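Local coordinates for phospholipase C-beta (PLC-beta) (Sepia officinalis, PDB 3QR0), which belongs to the phospholipase C-beta family of multidomain proteins and joins a PH domain, EF-hand-like modules, a calcium-holding TIM barrel and a C2 domain in one chain, at residues 651-656 against 705-710; 743-748 against 764-769. All blocks are in the same frame, centred on the assembly; numbering follows the deposited sequence.

Contact 1. Residues 651-656 against 705-710; sequences TIEIKI and VFVFKK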
ATOM      1  N   THR A 651     -21.604 -13.507   0.887  1.00 29.73           N
ATOM      2  CA  THR A 651     -21.969 -13.156  -0.477  1.00 29.89           C
ATOM      3  C   THR A 651     -21.539 -11.714  -0.670  1.00 29.01           C
ATOM      4  O   THR A 651     -21.703 -10.887   0.236  1.00 28.66           O
ATOM      5  CB  THR A 651     -23.489 -13.293  -0.729  1.00 30.93           C
ATOM      6  OG1 THR A 651     -23.912 -14.616  -0.384  1.00 31.89           O
ATOM      7  CG2 THR A 651     -23.826 -13.040  -2.197  1.00 31.71           C
ATOM      8  N   ILE A 652     -20.960 -11.433  -1.836  1.00 28.09           N
ATOM      9  CA  ILE A 652     -20.537 -10.095  -2.203  1.00 27.46           C
ATOM     10  C   ILE A 652     -21.129  -9.768  -3.567  1.00 27.85           C
ATOM     11  O   ILE A 652     -21.050 -10.578  -4.493  1.00 27.93           O
ATOM     12  CB  ILE A 652     -18.994  -9.981  -2.306  1.00 26.57           C
ATOM     13  CG1 ILE A 652     -18.325 -10.233  -0.950  1.00 26.37           C
ATOM     14  CG2 ILE A 652     -18.606  -8.617  -2.865  1.00 26.54           C
ATOM     15  CD1 ILE A 652     -18.468  -9.095   0.054  1.00 25.60           C
ATOM     16  N   GLU A 653     -21.737  -8.591  -3.681  1.00 27.89           N
ATOM     17  CA  GLU A 653     -22.230  -8.099  -4.964  1.00 28.37           C
ATOM     18  C   GLU A 653     -21.661  -6.712  -5.192  1.00 27.89           C
ATOM     19  O   GLU A 653     -21.661  -5.874  -4.284  1.00 27.40           O
ATOM     20  CB  GLU A 653     -23.762  -8.080  -5.004  1.00 29.33           C
ATOM     21  CG  GLU A 653     -24.395  -9.393  -4.544  1.00 31.06           C
ATOM     22  CD  GLU A 653     -25.906  -9.449  -4.717  1.00 34.08           C
ATOM     23  OE1 GLU A 653     -26.512  -8.438  -5.137  1.00 35.57           O
ATOM     24  OE2 GLU A 653     -26.489 -10.518  -4.423  1.00 35.57           O
ATOM     25  N   ILE A 654     -21.135  -6.480  -6.389  1.00 27.54           N
ATOM     26  CA  ILE A 654     -20.521  -5.201  -6.712  1.00 27.09           C
ATOM     27  C   ILE A 654     -21.151  -4.683  -7.994  1.00 27.23           C
ATOM     28  O   ILE A 654     -21.004  -5.293  -9.054  1.00 27.40           O
ATOM     29  CB  ILE A 654     -18.990  -5.323  -6.909  1.00 26.78           C
ATOM     30  CG1 ILE A 654     -18.323  -6.007  -5.712  1.00 27.02           C
ATOM     31  CG2 ILE A 654     -18.373  -3.945  -7.162  1.00 26.80           C
ATOM     32  CD1 ILE A 654     -18.347  -5.210  -4.433  1.00 27.52           C
ATOM     33  N   LYS A 655     -21.879  -3.576  -7.883  1.00 27.01           N
ATOM     34  CA  LYS A 655     -22.432  -2.891  -9.040  1.00 27.32           C
ATOM     35  C   LYS A 655     -21.578  -1.662  -9.332  1.00 26.62           C
ATOM     36  O   LYS A 655     -21.500  -0.753  -8.506  1.00 26.36           O
ATOM     37  CB  LYS A 655     -23.879  -2.477  -8.767  1.00 27.89           C
ATOM     38  CG  LYS A 655     -24.574  -1.829  -9.951  1.00 29.25           C
ATOM     39  CD  LYS A 655     -25.951  -1.307  -9.574  1.00 31.03           C
ATOM     40  CE  LYS A 655     -26.611  -0.592 -10.745  1.00 32.84           C
ATOM     41  NZ  LYS A 655     -26.692  -1.455 -11.964  1.00 34.08           N
ATOM     42  N   ILE A 656     -20.932  -1.644 -10.497  1.00 26.28           N
ATOM     43  CA  ILE A 656     -20.151  -0.492 -10.939  1.00 25.65           C
ATOM     44  C   ILE A 656     -21.088   0.499 -11.620  1.00 26.21           C
ATOM     45  O   ILE A 656     -21.660   0.203 -12.672  1.00 27.17           O
ATOM     46  CB  ILE A 656     -19.020  -0.903 -11.918  1.00 25.49           C
ATOM     47  CG1 ILE A 656     -18.083  -1.930 -11.271  1.00 24.56           C
ATOM     48  CG2 ILE A 656     -18.216   0.326 -12.380  1.00 24.63           C
ATOM     49  CD1 ILE A 656     -17.371  -1.434 -10.014  1.00 23.78           C
ATOM     50  N   VAL A 705     -25.161  -5.724 -11.918  1.00 32.42           N
ATOM     51  CA  VAL A 705     -24.358  -6.126 -10.766  1.00 31.49           C
ATOM     52  C   VAL A 705     -23.506  -7.375 -11.030  1.00 31.10           C
ATOM     53  O   VAL A 705     -23.936  -8.304 -11.722  1.00 31.60           O
ATOM     54  CB  VAL A 705     -25.252  -6.360  -9.519  1.00 31.72           C
ATOM     55  CG1 VAL A 705     -26.238  -7.502  -9.757  1.00 32.17           C
ATOM     56  CG2 VAL A 705     -24.399  -6.623  -8.296  1.00 30.47           C
ATOM     57  N   PHE A 706     -22.287  -7.363 -10.491  1.00 29.85           N
ATOM     58  CA  PHE A 706     -21.406  -8.521 -10.497  1.00 29.54           C
ATOM     59  C   PHE A 706     -21.606  -9.272  -9.178  1.00 29.43           C
ATOM     60  O   PHE A 706     -21.412  -8.704  -8.108  1.00 28.46           O
ATOM     61  CB  PHE A 706     -19.934  -8.099 -10.601  1.00 28.77           C
ATOM     62  CG  PHE A 706     -19.590  -7.289 -11.830  1.00 28.47           C
ATOM     63  CD1 PHE A 706     -18.707  -6.214 -11.734  1.00 27.98           C
ATOM     64  CD2 PHE A 706     -20.106  -7.609 -13.078  1.00 29.56           C
ATOM     65  CE1 PHE A 706     -18.359  -5.471 -12.862  1.00 27.81           C
ATOM     66  CE2 PHE A 706     -19.763  -6.869 -14.206  1.00 29.79           C
ATOM     67  CZ  PHE A 706     -18.893  -5.800 -14.096  1.00 29.18           C
ATOM     68  N   VAL A 707     -21.977 -10.546  -9.257  1.00 29.99           N
ATOM     69  CA  VAL A 707     -22.321 -11.330  -8.070  1.00 30.08           C
ATOM     70  C   VAL A 707     -21.260 -12.374  -7.749  1.00 30.01           C
ATOM     71  O   VAL A 707     -20.931 -13.206  -8.590  1.00 30.29           O
ATOM     72  CB  VAL A 707     -23.671 -12.054  -8.268  1.00 31.00           C
ATOM     73  CG1 VAL A 707     -24.028 -12.878  -7.033  1.00 30.84           C
ATOM     74  CG2 VAL A 707     -24.780 -11.048  -8.586  1.00 31.22           C
ATOM     75  N   PHE A 708     -20.728 -12.326  -6.531  1.00 29.75           N
ATOM     76  CA  PHE A 708     -19.885 -13.395  -6.003  1.00 29.99           C
ATOM     77  C   PHE A 708     -20.745 -14.177  -5.015  1.00 30.68           C
ATOM     78  O   PHE A 708     -20.761 -13.883  -3.821  1.00 30.33           O
ATOM     79  CB  PHE A 708     -18.643 -12.825  -5.311  1.00 29.16           C
ATOM     80  CG  PHE A 708     -17.786 -11.977  -6.205  1.00 29.03           C
ATOM     81  CD1 PHE A 708     -18.061 -10.629  -6.372  1.00 29.66           C
ATOM     82  CD2 PHE A 708     -16.701 -12.523  -6.875  1.00 29.46           C
ATOM     83  CE1 PHE A 708     -17.269  -9.837  -7.197  1.00 29.48           C
ATOM     84  CE2 PHE A 708     -15.902 -11.739  -7.701  1.00 28.92           C
ATOM     85  CZ  PHE A 708     -16.189 -10.396  -7.864  1.00 29.32           C
ATOM     86  N   LYS A 709     -21.463 -15.168  -5.536  1.00 31.87           N
ATOM     87  CA  LYS A 709     -22.576 -15.797  -4.825  1.00 32.90           C
ATOM     88  C   LYS A 709     -22.179 -16.379  -3.470  1.00 32.29           C
ATOM     89  O   LYS A 709     -22.803 -16.071  -2.455  1.00 32.57           O
ATOM     90  CB  LYS A 709     -23.206 -16.885  -5.709  1.00 33.98           C
ATOM     91  CG  LYS A 709     -24.463 -17.532  -5.149  1.00 36.39           C
ATOM     92  CD  LYS A 709     -25.568 -16.518  -4.888  1.00 38.64           C
ATOM     93  CE  LYS A 709     -26.908 -17.204  -4.686  1.00 40.67           C
ATOM     94  NZ  LYS A 709     -27.964 -16.230  -4.298  1.00 42.52           N
ATOM     95  N   LYS A 710     -21.146 -17.214  -3.458  1.00 31.76           N
ATOM     96  CA  LYS A 710     -20.723 -17.890  -2.238  1.00 31.39           C
ATOM     97  C   LYS A 710     -19.232 -17.713  -2.010  1.00 30.22           C
ATOM     98  O   LYS A 710     -18.416 -18.330  -2.695  1.00 29.88           O
ATOM     99  CB  LYS A 710     -21.052 -19.381  -2.304  1.00 32.32           C
ATOM    100  CG  LYS A 710     -20.701 -20.142  -1.025  1.00 33.50           C
ATOM    101  CD  LYS A 710     -21.115 -21.607  -1.103  1.00 36.07           C
ATOM    102  CE  LYS A 710     -20.911 -22.308   0.237  1.00 37.33           C
ATOM    103  NZ  LYS A 710     -21.185 -23.777   0.151  1.00 39.64           N
TER
HETATM  104  O   HOH W   1     -27.918  -4.261 -11.305  1.00 37.41           O

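Contact 2. Residues 743-748 against 764-769; sequences PGYRHV and FAHIVA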
ATOM      1  N   PRO A 743     -20.558  -2.000   3.149  1.00 26.20           N
ATOM      2  CA  PRO A 743     -21.452  -2.106   2.001  1.00 25.86           C
ATOM      3  C   PRO A 743     -22.145  -0.789   1.641  1.00 25.39           C
ATOM      4  O   PRO A 743     -21.876   0.252   2.249  1.00 25.19           O
ATOM      5  CB  PRO A 743     -22.478  -3.135   2.472  1.00 26.40           C
ATOM      6  CG  PRO A 743     -22.581  -2.887   3.930  1.00 26.62           C
ATOM      7  CD  PRO A 743     -21.205  -2.480   4.386  1.00 26.40           C
ATOM      8  N   GLY A 744     -23.015  -0.850   0.641  1.00 24.64           N
ATOM      9  CA  GLY A 744     -23.855   0.275   0.252  1.00 24.54           C
ATOM     10  C   GLY A 744     -23.281   1.086  -0.887  1.00 23.83           C
ATOM     11  O   GLY A 744     -22.397   0.622  -1.611  1.00 22.99           O
ATOM     12  N   TYR A 745     -23.790   2.306  -1.040  1.00 23.85           N
ATOM     13  CA  TYR A 745     -23.279   3.232  -2.038  1.00 23.63           C
ATOM     14  C   TYR A 745     -21.975   3.843  -1.550  1.00 23.30           C
ATOM     15  O   TYR A 745     -21.932   4.480  -0.494  1.00 23.16           O
ATOM     16  CB  TYR A 745     -24.297   4.329  -2.344  1.00 24.30           C
ATOM     17  CG  TYR A 745     -25.511   3.836  -3.094  1.00 24.92           C
ATOM     18  CD1 TYR A 745     -26.764   3.797  -2.484  1.00 25.21           C
ATOM     19  CD2 TYR A 745     -25.408   3.399  -4.415  1.00 24.75           C
ATOM     20  CE1 TYR A 745     -27.880   3.339  -3.171  1.00 26.79           C
ATOM     21  CE2 TYR A 745     -26.524   2.939  -5.110  1.00 25.78           C
ATOM     22  CZ  TYR A 745     -27.752   2.911  -4.479  1.00 26.05           C
ATOM     23  OH  TYR A 745     -28.856   2.469  -5.150  1.00 26.95           O
ATOM     24  N   ARG A 746     -20.909   3.633  -2.315  1.00 22.71           N
ATOM     25  CA  ARG A 746     -19.585   4.097  -1.921  1.00 22.56           C
ATOM     26  C   ARG A 746     -18.856   4.736  -3.083  1.00 22.55           C
ATOM     27  O   ARG A 746     -18.881   4.212  -4.195  1.00 22.89           O
ATOM     28  CB  ARG A 746     -18.742   2.922  -1.407  1.00 21.79           C
ATOM     29  CG  ARG A 746     -19.295   2.223  -0.186  1.00 21.95           C
ATOM     30  CD  ARG A 746     -19.180   3.055   1.090  1.00 21.69           C
ATOM     31  NE  ARG A 746     -19.943   2.432   2.166  1.00 21.93           N
ATOM     32  CZ  ARG A 746     -19.985   2.847   3.427  1.00 22.51           C
ATOM     33  NH1 ARG A 746     -19.284   3.904   3.820  1.00 22.12           N
ATOM     34  NH2 ARG A 746     -20.732   2.189   4.306  1.00 22.90           N
ATOM     35  N   HIS A 747     -18.209   5.871  -2.827  1.00 22.94           N
ATOM     36  CA  HIS A 747     -17.147   6.337  -3.708  1.00 22.96           C
ATOM     37  C   HIS A 747     -15.879   5.587  -3.351  1.00 22.62           C
ATOM     38  O   HIS A 747     -15.588   5.350  -2.176  1.00 23.04           O
ATOM     39  CB  HIS A 747     -16.929   7.844  -3.594  1.00 23.04           C
ATOM     40  CG  HIS A 747     -18.046   8.649  -4.172  1.00 23.60           C
ATOM     41  ND1 HIS A 747     -19.171   8.979  -3.448  1.00 23.52           N
ATOM     42  CD2 HIS A 747     -18.223   9.170  -5.408  1.00 23.98           C
ATOM     43  CE1 HIS A 747     -19.992   9.677  -4.213  1.00 24.86           C
ATOM     44  NE2 HIS A 747     -19.441   9.809  -5.405  1.00 24.79           N
ATOM     45  N   VAL A 748     -15.124   5.219  -4.378  1.00 22.79           N
ATOM     46  CA  VAL A 748     -13.928   4.409  -4.228  1.00 21.94           C
ATOM     47  C   VAL A 748     -12.761   5.148  -4.882  1.00 21.74           C
ATOM     48  O   VAL A 748     -12.494   4.949  -6.067  1.00 21.12           O
ATOM     49  CB  VAL A 748     -14.127   3.027  -4.899  1.00 22.07           C
ATOM     50  CG1 VAL A 748     -12.935   2.114  -4.626  1.00 21.19           C
ATOM     51  CG2 VAL A 748     -15.416   2.379  -4.416  1.00 22.98           C
ATOM     52  N   PHE A 764     -17.682   5.090  -8.458  1.00 23.14           N
ATOM     53  CA  PHE A 764     -18.866   5.065  -7.609  1.00 22.97           C
ATOM     54  C   PHE A 764     -19.558   3.718  -7.831  1.00 23.26           C
ATOM     55  O   PHE A 764     -19.819   3.325  -8.979  1.00 23.34           O
ATOM     56  CB  PHE A 764     -19.787   6.239  -7.945  1.00 23.55           C
ATOM     57  CG  PHE A 764     -21.015   6.332  -7.080  1.00 23.54           C
ATOM     58  CD1 PHE A 764     -20.906   6.590  -5.717  1.00 22.70           C
ATOM     59  CD2 PHE A 764     -22.283   6.186  -7.633  1.00 23.50           C
ATOM     60  CE1 PHE A 764     -22.038   6.687  -4.914  1.00 23.31           C
ATOM     61  CE2 PHE A 764     -23.423   6.283  -6.840  1.00 24.06           C
ATOM     62  CZ  PHE A 764     -23.301   6.528  -5.476  1.00 23.22           C
ATOM     63  N   ALA A 765     -19.824   3.007  -6.736  1.00 22.72           N
ATOM     64  CA  ALA A 765     -20.360   1.646  -6.802  1.00 23.22           C
ATOM     65  C   ALA A 765     -21.375   1.386  -5.690  1.00 23.45           C
ATOM     66  O   ALA A 765     -21.410   2.107  -4.687  1.00 23.12           O
ATOM     67  CB  ALA A 765     -19.216   0.638  -6.703  1.00 22.42           C
ATOM     68  N   HIS A 766     -22.197   0.356  -5.874  1.00 24.15           N
ATOM     69  CA  HIS A 766     -23.015  -0.177  -4.790  1.00 24.88           C
ATOM     70  C   HIS A 766     -22.486  -1.554  -4.403  1.00 24.88           C
ATOM     71  O   HIS A 766     -22.220  -2.399  -5.266  1.00 24.86           O
ATOM     72  CB  HIS A 766     -24.489  -0.280  -5.170  1.00 25.56           C
ATOM     73  CG  HIS A 766     -25.371  -0.685  -4.028  1.00 27.22           C
ATOM     74  ND1 HIS A 766     -25.636  -2.002  -3.720  1.00 27.79           N
ATOM     75  CD2 HIS A 766     -26.034   0.056  -3.108  1.00 28.12           C
ATOM     76  CE1 HIS A 766     -26.434  -2.055  -2.667  1.00 28.64           C
ATOM     77  NE2 HIS A 766     -26.688  -0.819  -2.275  1.00 28.26           N
ATOM     78  N   ILE A 767     -22.352  -1.771  -3.101  1.00 24.97           N
ATOM     79  CA  ILE A 767     -21.753  -2.985  -2.566  1.00 25.32           C
ATOM     80  C   ILE A 767     -22.751  -3.690  -1.659  1.00 26.29           C
ATOM     81  O   ILE A 767     -23.281  -3.091  -0.726  1.00 26.13           O
ATOM     82  CB  ILE A 767     -20.487  -2.664  -1.756  1.00 24.60           C
ATOM     83  CG1 ILE A 767     -19.460  -1.955  -2.637  1.00 24.76           C
ATOM     84  CG2 ILE A 767     -19.901  -3.950  -1.135  1.00 24.65           C
ATOM     85  CD1 ILE A 767     -18.231  -1.480  -1.888  1.00 24.70           C
ATOM     86  N   VAL A 768     -23.032  -4.953  -1.957  1.00 27.39           N
ATOM     87  CA  VAL A 768     -23.747  -5.811  -1.022  1.00 28.34           C
ATOM     88  C   VAL A 768     -22.714  -6.713  -0.366  1.00 28.73           C
ATOM     89  O   VAL A 768     -21.890  -7.319  -1.053  1.00 28.13           O
ATOM     90  CB  VAL A 768     -24.807  -6.660  -1.721  1.00 28.97           C
ATOM     91  CG1 VAL A 768     -25.320  -7.749  -0.791  1.00 29.37           C
ATOM     92  CG2 VAL A 768     -25.956  -5.780  -2.208  1.00 29.73           C
ATOM     93  N   ALA A 769     -22.742  -6.770   0.963  1.00 29.80           N
ATOM     94  CA  ALA A 769     -21.904  -7.688   1.730  1.00 30.57           C
ATOM     95  C   ALA A 769     -22.722  -8.213   2.891  1.00 31.89           C
ATOM     96  O   ALA A 769     -23.169  -7.449   3.744  1.00 32.29           O
ATOM     97  CB  ALA A 769     -20.645  -6.998   2.234  1.00 29.91           C
TER

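Contact 1. Residues 651-656 against 705-710
Phe-708 turns the edge of its ring to 651-656: Ile-652 O lies in the ring plane, 3.5 Å from CD1, and the edge also meets Ile-654 CG1 at CE1 (4.2 Å), while Ile-652 CG2 stands off the ring plane, 4.1 Å from CD1. Phe-706, two residues back along its strand and on the same face, sets CE1 obliquely against Ile-656 CG1, 3.9 Å away. Beneath the side chains the strands run antiparallel, and Ile-652 with Phe-708 and Ile-654 with Phe-706 are hydrogen-bonded pairs. The shortest of these bonds, Phe-708 N to Ile-652 O, is 2.7 Å. These isoleucines and phenylalanines lie on the inward face of a C2 beta-sandwich, where Val-673 and Val-719 of the other sheet meet them; bulky apolar residues suit that place. The other face is more polar. There Glu-653, in a non-hydrogen-bonded pair with Val-707, covers Val-705 CG2 with its CB at 3.7 Å and carries its carboxylate outward on an extended chain. Lys-655 lays CB against Val-705 CB, and its NZ reaches Glu-703 O and a water that also accepts from Val-705 N. At the far end Thr-651, chi1 -55°, holds OG1 beside its own backbone N, from where it donates to Lys-709 O at 2.8 Å.

Contact 2. Residues 743-748 against 764-769
Pro-743 O is gripped by two nitrogens of Arg-746, NE at 2.9 Å and NH2 at 3.0 Å, the oxygen lying in the guanidinium plane; this ties the corner where the chain enters the edge strand of a C2 beta-sandwich sheet. Just before the corner, Pro-743 packs CB on Ile-767 O, and Gly-744 N gives the same oxygen a nearly straight bond of 2.6 Å (178° at the hydrogen). Ile-767 N returns a bond to Gly-744 O, making a hydrogen-bonded antiparallel pair. Gly-744 has phi +96°, an angle at which a CB would press on the preceding carbonyl, so glycine suits this position. Arg-746 and Ala-765 form the next such pair. On the opposite face of the sheet from these two residues, four aromatics cluster; Tyr-745 and Phe-764 touch helices 230-238 and 299-307 of the EF-hand region, and His-747 touches the second. His-766, CG anti to the backbone N (chi1 -174°), brings its edge to the Tyr-745 face in a T-shaped pair, with CD2 3.4 Å above the ring centre. Tyr-745 OH bonds Glu-237. His-747 bonds Leu-306 O through ND1 and Arg-228 through NE2, and over the centre of its imidazole sits Phe-764 CD1, 3.5 Å above the plane.

Overall arrangement
Contacts 1 and 2 belong to one four-stranded antiparallel sheet of the C2 domain and occupy its two outer seams. Strands 650-660 and 761-771 are neighbours in the middle, so the contacts, about 11 Å apart between centres, are joined by backbone bonds such as Lys-655 N to His-766 O (2.9 Å) and by packing of Ile-652 on Ala-769. Contact 1 is partly buried: aliphatic and phenyl groups fill the sandwich interior, while Glu-653 and Lys-655 share the sheet's outer face with valines. Contact 2 is more fully buried, with the EF-hand region packing on the corresponding face; there, a histidine and a tyrosine, His-747 and Tyr-745, supply polar atoms for interdomain hydrogen bonds as well as ring surface.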